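Local coordinates for protein type II restriction enzyme SfiI (PDB 2EZV) that recognises the double-stranded sequence GGCCNNNNNGGCC as a tetramer and cleaves the DNA within it, leaving terminal 5'-phosphates, at residues I38-A43 and E172-E177. Residues are numbered along the deposited sequence; the frame is centred on the assembly and turned at random.
Sequences IFETTA and EGRYRE
Ala-43 sets its CA over one face of the Tyr-175 ring, a CH-pi contact 3.8 Å from the centroid, while Glu-40 O and a water lie at the ring's edge, in its plane. The small methyl of Ala-43 lies by the phenol end, CB 4.0 Å from Tyr-175 OH, which probably lets CA settle on the face. Tyr-175 CG stands anti to its carbonyl carbon (chi1 -45°), which lays the ring along the chain leaving the helix; CE1 comes 3.3 Å from Thr-41 O. Replacing Tyr-175 by an alanine is likely to strip the ring from Ala-43 CA and leave the chain after the helix freer to move. The Phe-39 ring meets the aliphatic part of Arg-176, CE2 3.7 Å from CG, apolar ring against methylene chain; the guanidinium plane is turned 78° from the ring. Here the C-terminal end of helix 10-41 rests against the turn that leads into strand 176-186, part of the central mixed sheet of this PD-(D/E)XK nuclease. The helix-end carbonyl Glu-40 O accepts a bond from Tyr-175 N (2.8 Å), the donor nearly along the C=O axis (174°). Glu-40 and the extended Arg-174 run side by side, with OE1 3.0 Å from Arg-174 NE in a salt bridge. Lys-36 also pairs with OE1, so an acid suits this buried position; Leu-178 N bonds to OE2, whose place is less certain.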
loop_
_atom_site.group_PDB
_atom_site.type_symbol
_atom_site.label_atom_id
_atom_site.label_comp_id
_atom_site.label_asym_id
_atom_site.label_seq_id
_atom_site.Cartn_x
_atom_site.Cartn_y
_atom_site.Cartn_z
ATOM N N ILE D 38 1.179 -22.708 4.841
ATOM C CA ILE D 38 1.539 -22.099 6.111
ATOM C C ILE D 38 0.882 -22.846 7.269
ATOM O O ILE D 38 1.548 -23.206 8.243
ATOM C CB ILE D 38 1.121 -20.608 6.154
ATOM C CG1 ILE D 38 2.057 -19.791 5.260
ATOM C CG2 ILE D 38 1.132 -20.090 7.590
ATOM C CD1 ILE D 38 1.739 -18.303 5.219
ATOM N N PHE D 39 -0.415 -23.097 7.152
ATOM C CA PHE D 39 -1.143 -23.782 8.207
ATOM C C PHE D 39 -0.606 -25.171 8.535
ATOM O O PHE D 39 -0.579 -25.571 9.699
ATOM C CB PHE D 39 -2.619 -23.923 7.853
ATOM C CG PHE D 39 -3.484 -24.254 9.035
ATOM C CD1 PHE D 39 -3.957 -23.247 9.871
ATOM C CD2 PHE D 39 -3.770 -25.581 9.358
ATOM C CE1 PHE D 39 -4.701 -23.554 11.009
ATOM C CE2 PHE D 39 -4.511 -25.892 10.494
ATOM C CZ PHE D 39 -4.975 -24.877 11.319
ATOM N N GLU D 40 -0.178 -25.905 7.518
ATOM C CA GLU D 40 0.301 -27.259 7.743
ATOM C C GLU D 40 1.798 -27.451 7.954
ATOM O O GLU D 40 2.192 -28.376 8.664
ATOM C CB GLU D 40 -0.149 -28.170 6.598
ATOM C CG GLU D 40 -1.635 -28.079 6.288
ATOM C CD GLU D 40 -2.136 -29.228 5.423
ATOM O OE1 GLU D 40 -1.376 -29.699 4.550
ATOM O OE2 GLU D 40 -3.299 -29.649 5.611
ATOM N N THR D 41 2.633 -26.598 7.359
ATOM C CA THR D 41 4.079 -26.781 7.486
ATOM C C THR D 41 4.790 -25.962 8.562
ATOM O O THR D 41 5.999 -26.097 8.745
ATOM C CB THR D 41 4.800 -26.523 6.139
ATOM O OG1 THR D 41 4.827 -25.118 5.866
ATOM C CG2 THR D 41 4.081 -27.242 5.002
ATOM N N THR D 42 4.053 -25.129 9.286
ATOM C CA THR D 42 4.673 -24.307 10.317
ATOM C C THR D 42 4.863 -25.053 11.632
ATOM O O THR D 42 3.900 -25.519 12.231
ATOM C CB THR D 42 3.846 -23.044 10.586
ATOM O OG1 THR D 42 3.704 -22.305 9.368
ATOM C CG2 THR D 42 4.525 -22.177 11.637
ATOM N N ALA D 43 6.117 -25.146 12.072
ATOM C CA ALA D 43 6.468 -25.828 13.316
ATOM C C ALA D 43 5.548 -25.401 14.454
ATOM O O ALA D 43 5.306 -24.209 14.655
ATOM C CB ALA D 43 7.917 -25.540 13.675
ATOM N N GLU D 172 6.563 -35.595 8.672
ATOM C CA GLU D 172 7.527 -35.526 7.576
ATOM C C GLU D 172 8.039 -34.103 7.314
ATOM O O GLU D 172 9.233 -33.890 7.080
ATOM C CB GLU D 172 6.903 -36.093 6.311
ATOM N N GLY D 173 7.128 -33.137 7.372
ATOM C CA GLY D 173 7.449 -31.736 7.141
ATOM C C GLY D 173 6.076 -31.090 7.136
ATOM O O GLY D 173 5.829 -30.053 6.521
ATOM N N ARG D 174 5.172 -31.749 7.856
ATOM C CA ARG D 174 3.769 -31.354 7.978
ATOM C C ARG D 174 3.315 -31.669 9.407
ATOM O O ARG D 174 3.369 -32.822 9.827
ATOM C CB ARG D 174 2.939 -32.159 6.974
ATOM C CG ARG D 174 1.491 -31.777 6.897
ATOM C CD ARG D 174 0.764 -32.624 5.879
ATOM N NE ARG D 174 -0.659 -32.302 5.811
ATOM C CZ ARG D 174 -1.547 -33.004 5.110
ATOM N NH1 ARG D 174 -1.155 -34.067 4.421
ATOM N NH2 ARG D 174 -2.827 -32.648 5.089
ATOM N N TYR D 175 2.878 -30.657 10.153
ATOM C CA TYR D 175 2.465 -30.867 11.539
ATOM C C TYR D 175 0.961 -30.900 11.764
ATOM O O TYR D 175 0.507 -31.163 12.871
ATOM C CB TYR D 175 3.066 -29.789 12.443
ATOM C CG TYR D 175 4.520 -29.514 12.178
ATOM C CD1 TYR D 175 4.931 -28.950 10.967
ATOM C CD2 TYR D 175 5.494 -29.821 13.132
ATOM C CE1 TYR D 175 6.269 -28.698 10.707
ATOM C CE2 TYR D 175 6.844 -29.572 12.885
ATOM C CZ TYR D 175 7.223 -29.009 11.668
ATOM O OH TYR D 175 8.553 -28.758 11.411
ATOM N N ARG D 176 0.177 -30.610 10.738
ATOM C CA ARG D 176 -1.268 -30.640 10.897
ATOM C C ARG D 176 -1.918 -30.578 9.527
ATOM O O ARG D 176 -1.235 -30.437 8.510
ATOM C CB ARG D 176 -1.741 -29.492 11.811
ATOM C CG ARG D 176 -1.582 -28.090 11.253
ATOM C CD ARG D 176 -1.200 -27.097 12.338
ATOM N NE ARG D 176 0.206 -27.268 12.697
ATOM C CZ ARG D 176 0.875 -26.502 13.553
ATOM N NH1 ARG D 176 0.276 -25.490 14.160
ATOM N NH2 ARG D 176 2.151 -26.753 13.804
ATOM N N GLU D 177 -3.236 -30.703 9.494
ATOM C CA GLU D 177 -3.938 -30.700 8.225
ATOM C C GLU D 177 -5.130 -29.762 8.157
ATOM O O GLU D 177 -6.071 -29.875 8.945
ATOM C CB GLU D 177 -4.380 -32.121 7.903
ATOM C CG GLU D 177 -5.482 -32.212 6.882
ATOM C CD GLU D 177 -5.971 -33.631 6.722
ATOM O OE1 GLU D 177 -6.202 -34.285 7.760
ATOM O OE2 GLU D 177 -6.129 -34.087 5.570
HETATM O O HOH W 1 7.840 -27.590 7.601
#